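Local coordinates for uncharacterized protein (Bacteroides ovatus, PDB 4FS7) that is of unknown function but, as an extracellular leucine-rich repeat protein of the BspA type, probably binds other proteins, at residues F13-G24 and K56-F67; E165-L176 and K186-R194. All blocks are in the same frame, centred on the assembly; numbering follows the deposited sequence.

Contact 1. Residues F13-G24 and K56-F67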
loop_
_atom_site.group_PDB
_atom_site.type_symbol
_atom_site.label_atom_id
_atom_site.label_comp_id
_atom_site.label_asym_id
_atom_site.label_seq_id
_atom_site.Cartn_x
_atom_site.Cartn_y
_atom_site.Cartn_z
ATOM N N PHE A 13 -36.776 14.072 -13.157
ATOM C CA PHE A 13 -36.660 15.527 -13.151
ATOM C C PHE A 13 -35.680 15.986 -12.074
ATOM O O PHE A 13 -35.625 15.402 -10.965
ATOM C CB PHE A 13 -38.023 16.204 -12.953
ATOM C CG PHE A 13 -39.012 15.838 -14.007
ATOM C CD1 PHE A 13 -38.831 16.268 -15.307
ATOM C CD2 PHE A 13 -40.089 15.030 -13.720
ATOM C CE1 PHE A 13 -39.705 15.915 -16.312
ATOM C CE2 PHE A 13 -40.978 14.659 -14.714
ATOM C CZ PHE A 13 -40.781 15.102 -16.030
ATOM N N THR A 14 -34.888 16.995 -12.417
ATOM C CA THR A 14 -33.931 17.629 -11.504
ATOM C C THR A 14 -34.309 19.091 -11.268
ATOM O O THR A 14 -35.138 19.656 -12.000
ATOM C CB THR A 14 -32.427 17.416 -11.947
ATOM O OG1 THR A 14 -32.232 17.626 -13.363
ATOM C CG2 THR A 14 -31.993 15.984 -11.617
ATOM N N LYS A 15 -33.745 19.693 -10.221
ATOM C CA LYS A 15 -34.237 20.988 -9.733
ATOM C C LYS A 15 -34.084 22.113 -10.763
ATOM O O LYS A 15 -34.942 23.001 -10.840
ATOM C CB LYS A 15 -33.536 21.378 -8.420
ATOM C CG LYS A 15 -34.033 22.701 -7.803
ATOM N N GLU A 16 -32.994 22.105 -11.526
ATOM C CA GLU A 16 -32.768 23.131 -12.532
ATOM C C GLU A 16 -33.865 23.092 -13.600
ATOM O O GLU A 16 -34.217 22.013 -14.128
ATOM C CB GLU A 16 -31.379 22.985 -13.168
ATOM C CG GLU A 16 -30.985 24.137 -14.099
ATOM C CD GLU A 16 -29.623 23.934 -14.740
ATOM O OE1 GLU A 16 -28.867 23.081 -14.240
ATOM O OE2 GLU A 16 -29.308 24.612 -15.746
ATOM N N HIS A 17 -34.403 24.277 -13.916
ATOM C CA HIS A 17 -35.480 24.410 -14.891
ATOM C C HIS A 17 -35.111 23.748 -16.200
ATOM O O HIS A 17 -34.020 24.007 -16.787
ATOM C CB HIS A 17 -35.838 25.885 -15.165
ATOM C CG HIS A 17 -36.887 26.051 -16.227
ATOM N ND1 HIS A 17 -36.581 26.332 -17.544
ATOM C CD2 HIS A 17 -38.238 25.932 -16.178
ATOM C CE1 HIS A 17 -37.693 26.395 -18.256
ATOM N NE2 HIS A 17 -38.714 26.157 -17.451
ATOM N N GLY A 18 -36.021 22.893 -16.647
ATOM C CA GLY A 18 -35.913 22.225 -17.941
ATOM C C GLY A 18 -34.834 21.178 -18.045
ATOM O O GLY A 18 -34.340 20.946 -19.134
ATOM N N THR A 19 -34.515 20.517 -16.929
ATOM C CA THR A 19 -33.454 19.497 -16.891
ATOM C C THR A 19 -33.920 18.159 -16.316
ATOM O O THR A 19 -34.869 18.069 -15.511
ATOM C CB THR A 19 -32.215 19.955 -16.084
ATOM O OG1 THR A 19 -32.536 20.052 -14.693
ATOM C CG2 THR A 19 -31.670 21.286 -16.617
ATOM N N VAL A 20 -33.234 17.112 -16.745
ATOM C CA VAL A 20 -33.411 15.772 -16.222
ATOM C C VAL A 20 -32.058 15.108 -15.979
ATOM O O VAL A 20 -31.016 15.522 -16.549
ATOM C CB VAL A 20 -34.263 14.865 -17.142
ATOM C CG1 VAL A 20 -35.746 15.359 -17.220
ATOM C CG2 VAL A 20 -33.652 14.760 -18.524
ATOM N N GLU A 21 -32.113 14.107 -15.113
ATOM C CA GLU A 21 -30.985 13.196 -14.863
ATOM C C GLU A 21 -31.355 11.822 -15.404
ATOM O O GLU A 21 -32.503 11.370 -15.324
ATOM C CB GLU A 21 -30.621 13.088 -13.346
ATOM C CG GLU A 21 -31.697 12.323 -12.514
ATOM C CD GLU A 21 -31.407 12.070 -11.017
ATOM O OE1 GLU A 21 -30.291 12.252 -10.539
ATOM O OE2 GLU A 21 -32.357 11.671 -10.320
ATOM N N VAL A 22 -30.382 11.117 -15.955
ATOM C CA VAL A 22 -30.540 9.703 -16.268
ATOM C C VAL A 22 -30.608 8.929 -14.959
ATOM O O VAL A 22 -29.741 9.055 -14.103
ATOM C CB VAL A 22 -29.325 9.189 -17.060
ATOM C CG1 VAL A 22 -29.405 7.644 -17.281
ATOM C CG2 VAL A 22 -29.241 9.913 -18.403
ATOM N N SER A 23 -31.676 8.169 -14.778
ATOM C CA SER A 23 -31.873 7.429 -13.550
ATOM C C SER A 23 -31.723 5.928 -13.703
ATOM O O SER A 23 -31.736 5.218 -12.689
ATOM C CB SER A 23 -33.190 7.809 -12.918
ATOM O OG SER A 23 -34.242 7.408 -13.755
ATOM N N GLY A 24 -31.517 5.426 -14.901
ATOM C CA GLY A 24 -31.381 3.993 -15.088
ATOM C C GLY A 24 -31.746 3.563 -16.488
ATOM O O GLY A 24 -31.922 4.387 -17.394
ATOM N N LYS A 56 -39.262 20.095 -23.839
ATOM C CA LYS A 56 -37.931 19.537 -23.981
ATOM C C LYS A 56 -37.169 19.700 -22.673
ATOM O O LYS A 56 -37.286 20.698 -21.974
ATOM C CB LYS A 56 -37.204 20.191 -25.160
ATOM C CG LYS A 56 -37.884 20.031 -26.488
ATOM C CD LYS A 56 -37.168 20.849 -27.564
ATOM C CE LYS A 56 -36.981 22.312 -27.159
ATOM N NZ LYS A 56 -38.269 23.034 -26.944
ATOM N N TYR A 57 -36.378 18.679 -22.365
ATOM C CA TYR A 57 -35.572 18.607 -21.181
ATOM C C TYR A 57 -34.141 18.288 -21.593
ATOM O O TYR A 57 -33.886 17.376 -22.338
ATOM C CB TYR A 57 -36.118 17.532 -20.238
ATOM C CG TYR A 57 -37.513 17.821 -19.784
ATOM C CD1 TYR A 57 -37.741 18.604 -18.670
ATOM C CD2 TYR A 57 -38.592 17.332 -20.458
ATOM C CE1 TYR A 57 -39.018 18.911 -18.235
ATOM C CE2 TYR A 57 -39.927 17.649 -20.026
ATOM C CZ TYR A 57 -40.102 18.446 -18.924
ATOM O OH TYR A 57 -41.397 18.771 -18.509
ATOM N N ASP A 58 -33.221 19.057 -21.053
ATOM C CA ASP A 58 -31.794 18.835 -21.260
ATOM C C ASP A 58 -31.310 17.767 -20.294
ATOM O O ASP A 58 -31.624 17.836 -19.113
ATOM C CB ASP A 58 -31.071 20.149 -21.004
ATOM C CG ASP A 58 -31.450 21.220 -22.041
ATOM O OD1 ASP A 58 -31.356 20.953 -23.268
ATOM O OD2 ASP A 58 -31.906 22.308 -21.624
ATOM N N VAL A 59 -30.554 16.810 -20.820
ATOM C CA VAL A 59 -30.004 15.713 -20.039
ATOM C C VAL A 59 -28.630 16.172 -19.513
ATOM O O VAL A 59 -27.651 16.159 -20.258
ATOM C CB VAL A 59 -29.926 14.454 -20.905
ATOM C CG1 VAL A 59 -29.394 13.256 -20.074
ATOM C CG2 VAL A 59 -31.297 14.091 -21.551
ATOM N N VAL A 60 -28.587 16.574 -18.242
ATOM C CA VAL A 60 -27.434 17.255 -17.692
ATOM C C VAL A 60 -26.665 16.489 -16.628
ATOM O O VAL A 60 -25.620 16.942 -16.194
ATOM C CB VAL A 60 -27.802 18.656 -17.174
ATOM C CG1 VAL A 60 -28.425 19.471 -18.308
ATOM C CG2 VAL A 60 -28.723 18.599 -15.957
ATOM N N SER A 61 -27.157 15.320 -16.238
ATOM C CA SER A 61 -26.485 14.551 -15.205
ATOM C C SER A 61 -26.870 13.087 -15.336
ATOM O O SER A 61 -27.890 12.720 -15.935
ATOM C CB SER A 61 -26.768 15.079 -13.804
ATOM O OG SER A 61 -28.123 15.002 -13.500
ATOM N N ILE A 62 -26.042 12.248 -14.708
ATOM C CA ILE A 62 -26.343 10.838 -14.475
ATOM C C ILE A 62 -26.519 10.693 -12.978
ATOM O O ILE A 62 -25.671 11.135 -12.194
ATOM C CB ILE A 62 -25.263 9.893 -15.053
ATOM C CG1 ILE A 62 -25.232 10.038 -16.587
ATOM C CG2 ILE A 62 -25.536 8.429 -14.643
ATOM C CD1 ILE A 62 -24.111 9.358 -17.213
ATOM N N GLY A 63 -27.641 10.104 -12.586
ATOM C CA GLY A 63 -27.988 10.036 -11.188
ATOM C C GLY A 63 -27.162 9.056 -10.352
ATOM O O GLY A 63 -26.524 8.149 -10.863
ATOM N N TYR A 64 -27.260 9.267 -9.051
ATOM C CA TYR A 64 -26.737 8.344 -8.068
ATOM C C TYR A 64 -27.140 6.897 -8.391
ATOM O O TYR A 64 -28.325 6.591 -8.560
ATOM C CB TYR A 64 -27.272 8.755 -6.699
ATOM C CG TYR A 64 -26.833 7.923 -5.526
ATOM C CD1 TYR A 64 -27.527 6.777 -5.166
ATOM C CD2 TYR A 64 -25.722 8.292 -4.774
ATOM C CE1 TYR A 64 -27.110 6.012 -4.052
ATOM C CE2 TYR A 64 -25.307 7.536 -3.662
ATOM C CZ TYR A 64 -25.996 6.404 -3.329
ATOM O OH TYR A 64 -25.588 5.642 -2.225
ATOM N N ALA A 65 -26.150 6.013 -8.443
ATOM C CA ALA A 65 -26.372 4.594 -8.684
ATOM C C ALA A 65 -27.231 4.284 -9.919
ATOM O O ALA A 65 -27.844 3.230 -9.989
ATOM C CB ALA A 65 -26.938 3.892 -7.414
ATOM N N ALA A 66 -27.178 5.142 -10.946
ATOM C CA ALA A 66 -28.133 4.993 -12.040
ATOM C C ALA A 66 -28.012 3.645 -12.753
ATOM O O ALA A 66 -29.027 2.976 -13.035
ATOM C CB ALA A 66 -27.956 6.145 -13.043
ATOM N N PHE A 67 -26.773 3.206 -12.996
ATOM C CA PHE A 67 -26.520 1.949 -13.698
ATOM C C PHE A 67 -25.912 0.868 -12.776
ATOM O O PHE A 67 -25.356 -0.119 -13.251
ATOM C CB PHE A 67 -25.635 2.134 -14.927
ATOM C CG PHE A 67 -26.252 2.991 -15.987
ATOM C CD1 PHE A 67 -27.129 2.461 -16.913
ATOM C CD2 PHE A 67 -25.973 4.347 -16.015
ATOM C CE1 PHE A 67 -27.687 3.297 -17.878
ATOM C CE2 PHE A 67 -26.521 5.170 -16.931
ATOM C CZ PHE A 67 -27.385 4.649 -17.885
HETATM O O HOH W 1 -32.434 23.714 -19.305
HETATM O O HOH W 2 -29.172 11.412 -8.250
HETATM O O HOH W 3 -31.290 2.691 -11.420
#
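Five backbone hydrogen bonds join Gly18, Val20 and Val22 to the parallel strand 56-62 and to Gly63 just after it, and the two segments take turns as donor. Asp58 N gives to Gly18 O, Val20 N to Asp58 O at 3.0 Å, and Val60 N to Val20 O. The donors still alternate, but the pairing then shifts by one residue on strand 56-62: Val22 N bonds Ser61 O, and Val22 O receives Gly63 N at 2.8 Å. Here Ser61 N is buried without a partner, while Ser61 OG rests 3.2 Å from Glu21 CB.

Thr14 OG1 donates to Thr19 OG1, which in turn donates to Glu16 O at 2.6 Å, pinning the turn before strand 19-24. In one of its two conformers, Glu21 accepts at OE1 from a water that Tyr64 N donates to, and at OE2 from Asn12 ND2. Another water lies near Ser23 O and Ala66 O, with more acceptors in reach than protons.

Val20, Val22 and Val59 form the apolar side, with Val22 CG1 anti to the backbone N (chi1 174°) and 3.7 Å from Phe67 CZ. Phe13 CE1 sits over one face of the Tyr57 ring, 3.6 Å from Tyr57 CE1, the ring planes inclined at 57°. In this N-terminal mixed sheet, main-chain bonds thus set the pairing, an apolar side backs it, and waters lie between the segments where strand 56-62 gives way to loop.

Contact 2. Residues E165-L176 and K186-R194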
loop_
_atom_site.group_PDB
_atom_site.type_symbol
_atom_site.label_atom_id
_atom_site.label_comp_id
_atom_site.label_asym_id
_atom_site.label_seq_id
_atom_site.Cartn_x
_atom_site.Cartn_y
_atom_site.Cartn_z
ATOM N N GLU A 165 -0.367 -1.014 -15.498
ATOM C CA GLU A 165 1.053 -0.990 -15.694
ATOM C C GLU A 165 1.643 0.399 -15.755
ATOM O O GLU A 165 2.856 0.563 -15.644
ATOM C CB GLU A 165 1.426 -1.727 -16.993
ATOM C CG GLU A 165 1.082 -3.217 -17.025
ATOM C CD GLU A 165 1.580 -3.925 -18.274
ATOM O OE1 GLU A 165 2.685 -3.618 -18.755
ATOM O OE2 GLU A 165 0.871 -4.818 -18.745
ATOM N N TYR A 166 0.814 1.424 -15.944
ATOM C CA TYR A 166 1.323 2.773 -16.051
ATOM C C TYR A 166 0.324 3.693 -15.397
ATOM O O TYR A 166 -0.871 3.661 -15.749
ATOM C CB TYR A 166 1.518 3.170 -17.492
ATOM C CG TYR A 166 1.981 4.597 -17.573
ATOM C CD1 TYR A 166 3.304 4.931 -17.265
ATOM C CD2 TYR A 166 1.081 5.636 -17.853
ATOM C CE1 TYR A 166 3.749 6.238 -17.321
ATOM C CE2 TYR A 166 1.524 6.960 -17.894
ATOM C CZ TYR A 166 2.845 7.255 -17.629
ATOM O OH TYR A 166 3.239 8.564 -17.663
ATOM N N VAL A 167 0.776 4.545 -14.475
ATOM C CA VAL A 167 -0.060 5.620 -13.932
ATOM C C VAL A 167 0.730 6.909 -13.821
ATOM O O VAL A 167 1.848 6.891 -13.350
ATOM C CB VAL A 167 -0.709 5.222 -12.579
ATOM C CG1 VAL A 167 0.301 4.746 -11.570
ATOM C CG2 VAL A 167 -1.562 6.352 -12.025
ATOM N N SER A 168 0.161 8.002 -14.319
ATOM C CA SER A 168 0.714 9.336 -14.175
ATOM C C SER A 168 -0.110 10.127 -13.176
ATOM O O SER A 168 -1.219 10.552 -13.498
ATOM C CB SER A 168 0.759 10.025 -15.531
ATOM O OG SER A 168 1.265 11.350 -15.361
ATOM N N LEU A 169 0.402 10.317 -11.973
ATOM C CA LEU A 169 -0.221 11.082 -10.899
ATOM C C LEU A 169 0.011 12.566 -11.121
ATOM O O LEU A 169 0.977 12.942 -11.765
ATOM C CB LEU A 169 0.349 10.671 -9.542
ATOM C CG LEU A 169 -0.042 9.287 -9.039
ATOM C CD1 LEU A 169 0.861 8.845 -7.902
ATOM C CD2 LEU A 169 -1.522 9.286 -8.604
ATOM N N PRO A 170 -0.856 13.439 -10.581
ATOM C CA PRO A 170 -0.601 14.870 -10.699
ATOM C C PRO A 170 0.693 15.211 -9.967
ATOM O O PRO A 170 0.900 14.824 -8.809
ATOM C CB PRO A 170 -1.817 15.501 -9.996
ATOM C CG PRO A 170 -2.860 14.439 -10.006
ATOM C CD PRO A 170 -2.103 13.162 -9.850
ATOM N N ASP A 171 1.549 15.959 -10.642
ATOM C CA ASP A 171 2.829 16.281 -10.063
ATOM C C ASP A 171 2.780 17.154 -8.825
ATOM O O ASP A 171 3.737 17.161 -8.045
ATOM C CB ASP A 171 3.740 16.894 -11.105
ATOM C CG ASP A 171 5.195 16.831 -10.725
ATOM O OD1 ASP A 171 5.731 15.743 -10.314
ATOM O OD2 ASP A 171 5.800 17.904 -10.811
ATOM N N SER A 172 1.688 17.865 -8.596
ATOM C CA SER A 172 1.537 18.682 -7.424
ATOM C C SER A 172 1.069 17.942 -6.193
ATOM O O SER A 172 1.005 18.523 -5.094
ATOM C CB SER A 172 0.510 19.811 -7.691
ATOM O OG SER A 172 -0.793 19.257 -7.952
HETATM N N MSE A 173 0.692 16.678 -6.343
HETATM C CA MSE A 173 0.088 15.927 -5.239
HETATM C C MSE A 173 1.126 15.689 -4.123
HETATM O O MSE A 173 2.265 15.325 -4.396
HETATM C CB MSE A 173 -0.481 14.608 -5.760
HETATM C CG MSE A 173 -1.247 13.823 -4.696
HETATM SE SE MSE A 173 -2.522 12.624 -5.457
HETATM C CE MSE A 173 -3.780 13.951 -6.147
ATOM N N GLU A 174 0.695 15.860 -2.871
ATOM C CA GLU A 174 1.618 15.716 -1.746
ATOM C C GLU A 174 1.330 14.526 -0.841
ATOM O O GLU A 174 2.195 14.167 -0.067
ATOM C CB GLU A 174 1.712 16.996 -0.970
ATOM C CG GLU A 174 2.365 18.121 -1.810
ATOM C CD GLU A 174 2.716 19.401 -1.079
ATOM O OE1 GLU A 174 2.437 19.542 0.117
ATOM O OE2 GLU A 174 3.257 20.314 -1.778
ATOM N N THR A 175 0.135 13.965 -0.921
ATOM C CA THR A 175 -0.248 12.822 -0.096
ATOM C C THR A 175 -0.928 11.755 -0.962
ATOM O O THR A 175 -1.829 12.076 -1.741
ATOM C CB THR A 175 -1.253 13.236 0.995
ATOM O OG1 THR A 175 -0.704 14.289 1.790
ATOM C CG2 THR A 175 -1.668 12.069 1.860
ATOM N N LEU A 176 -0.471 10.512 -0.863
ATOM C CA LEU A 176 -1.140 9.369 -1.474
ATOM C C LEU A 176 -1.995 8.679 -0.420
ATOM O O LEU A 176 -1.493 8.285 0.638
ATOM C CB LEU A 176 -0.185 8.368 -2.147
ATOM C CG LEU A 176 0.764 8.910 -3.210
ATOM C CD1 LEU A 176 1.539 7.810 -3.902
ATOM C CD2 LEU A 176 0.019 9.820 -4.181
ATOM N N LYS A 186 0.354 -5.915 -11.442
ATOM C CA LYS A 186 1.113 -5.751 -12.690
ATOM C C LYS A 186 1.895 -4.439 -12.763
ATOM O O LYS A 186 2.607 -4.170 -13.727
ATOM C CB LYS A 186 0.168 -5.861 -13.908
ATOM C CG LYS A 186 -0.230 -7.268 -14.261
ATOM C CD LYS A 186 0.922 -8.273 -14.171
ATOM C CE LYS A 186 0.489 -9.723 -14.495
ATOM N NZ LYS A 186 -0.832 -10.206 -13.923
ATOM N N LEU A 187 1.772 -3.600 -11.740
ATOM C CA LEU A 187 2.431 -2.297 -11.714
ATOM C C LEU A 187 3.916 -2.514 -11.361
ATOM O O LEU A 187 4.239 -2.845 -10.239
ATOM C CB LEU A 187 1.733 -1.365 -10.715
ATOM C CG LEU A 187 2.192 0.084 -10.693
ATOM C CD1 LEU A 187 1.893 0.788 -12.032
ATOM C CD2 LEU A 187 1.516 0.794 -9.554
ATOM N N LYS A 188 4.807 -2.343 -12.326
ATOM C CA LYS A 188 6.253 -2.544 -12.110
ATOM C C LYS A 188 6.990 -1.303 -11.664
ATOM O O LYS A 188 8.043 -1.400 -11.032
ATOM C CB LYS A 188 6.883 -3.110 -13.381
ATOM C CG LYS A 188 8.316 -3.552 -13.284
ATOM C CD LYS A 188 8.844 -4.161 -14.590
ATOM C CE LYS A 188 7.845 -4.964 -15.396
ATOM N NZ LYS A 188 7.413 -6.266 -14.764
ATOM N N SER A 189 6.451 -0.140 -12.031
ATOM C CA SER A 189 7.097 1.130 -11.788
ATOM C C SER A 189 6.062 2.207 -11.492
ATOM O O SER A 189 4.936 2.131 -11.973
ATOM C CB SER A 189 7.845 1.568 -13.047
ATOM O OG SER A 189 8.645 0.543 -13.608
ATOM N N ILE A 190 6.490 3.240 -10.793
ATOM C CA ILE A 190 5.701 4.449 -10.677
ATOM C C ILE A 190 6.630 5.613 -10.456
ATOM O O ILE A 190 7.601 5.521 -9.682
ATOM C CB ILE A 190 4.620 4.357 -9.554
ATOM C CG1 ILE A 190 3.621 5.511 -9.671
ATOM C CG2 ILE A 190 5.232 4.234 -8.199
ATOM C CD1 ILE A 190 2.377 5.333 -8.827
ATOM N N LYS A 191 6.325 6.729 -11.108
ATOM C CA LYS A 191 6.975 8.008 -10.872
ATOM C C LYS A 191 6.168 8.792 -9.859
ATOM O O LYS A 191 5.046 9.182 -10.116
ATOM C CB LYS A 191 7.125 8.773 -12.186
ATOM C CG LYS A 191 7.828 10.109 -12.026
ATOM C CD LYS A 191 8.135 10.788 -13.358
ATOM C CE LYS A 191 8.867 12.140 -13.155
ATOM N NZ LYS A 191 10.044 12.011 -12.203
ATOM N N LEU A 192 6.739 9.028 -8.695
ATOM C CA LEU A 192 6.045 9.713 -7.647
ATOM C C LEU A 192 6.025 11.209 -7.926
ATOM O O LEU A 192 6.969 11.751 -8.496
ATOM C CB LEU A 192 6.702 9.403 -6.299
ATOM C CG LEU A 192 6.582 7.946 -5.835
ATOM C CD1 LEU A 192 7.370 7.760 -4.529
ATOM C CD2 LEU A 192 5.110 7.537 -5.609
ATOM N N PRO A 193 4.960 11.918 -7.478
ATOM C CA PRO A 193 4.949 13.374 -7.594
ATOM C C PRO A 193 6.220 13.948 -6.994
ATOM O O PRO A 193 6.680 13.494 -5.949
ATOM C CB PRO A 193 3.701 13.755 -6.792
ATOM C CG PRO A 193 2.795 12.613 -6.987
ATOM C CD PRO A 193 3.697 11.411 -6.953
ATOM N N ARG A 194 6.783 14.959 -7.641
ATOM C CA ARG A 194 8.132 15.440 -7.338
ATOM C C ARG A 194 8.295 16.054 -5.949
ATOM O O ARG A 194 9.405 16.127 -5.447
ATOM C CB ARG A 194 8.631 16.395 -8.443
ATOM C CG ARG A 194 8.861 15.704 -9.805
ATOM C CD ARG A 194 9.081 16.714 -10.949
ATOM N NE ARG A 194 9.320 16.083 -12.254
ATOM C CZ ARG A 194 8.446 16.076 -13.257
ATOM N NH1 ARG A 194 7.266 16.657 -13.105
ATOM N NH2 ARG A 194 8.746 15.495 -14.412
HETATM O O HOH W 4 4.678 -1.368 -15.024
HETATM O O HOH W 5 3.574 3.887 -13.683
HETATM O O HOH W 6 4.644 6.678 -13.418
HETATM O O HOH W 7 2.714 8.721 -11.316
#
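A chi1 of -161° swings the Asp171 carboxylate away from its own N and onto Arg194, whose extended chain crosses Asp171 at about a right angle. Asp171 OD1 accepts Arg194 N at 3.0 Å; in one of two Arg194 conformers, Asp171 OD2 also forms a salt bridge with Arg194 NH1. Both donors approach from above the carboxylate plane, and OD2 lies in the guanidinium plane, at its edge; the two flat groups stand 78° apart.

The Ile190 side chain, with chi1 at -167°, sends CD1 into a tight 3.5 Å contact with Val167 CG1 and on to Leu169 CD1. Pro193 wedges into the Pro170-Met173 turn, its CB 3.2 Å from Met173 O. Leu192 CD2 meets Leu176 CD1 at 4.0 Å.

Between the backbones, water replaces direct bonding. One molecule joins Glu165 O to Lys188 N, another Val167 N to Ser189 O, and a third Val167 O to Lys191 N; a fourth touches Val167 O, Leu169 N and Lys191 O, the last at 2.7 Å. Successive leucine-rich repeat coils are thus stacked through an apolar interior and a hydrated backbone seam, fastened at one end by the bond from Arg194 N to Asp171, where the opposite charges would partly balance each other.

Overall arrangement
From the N terminus the chain first makes the hairpin-like strands 4-6, 9-13 and 19-25, and contact 1 closes when strand 55-62 returns beside 19-25, enclosing a 31-residue excursion that carries strands 42-45 and 49-52. Strand 55-62 also pairs with 84-85, so contact 1 ties the terminal mixed sheet to the start of the coils. Contact 2 opens about a hundred residues later and spans only nine intervening residues, joining consecutive turns near the middle of the chain. The two are in series, neither nested nor crossed. The centres of contact 1 and contact 2 are 35 Å apart, and the nearest atoms of contact 1 and contact 2 about 23 Å apart, with stacked coils intervening.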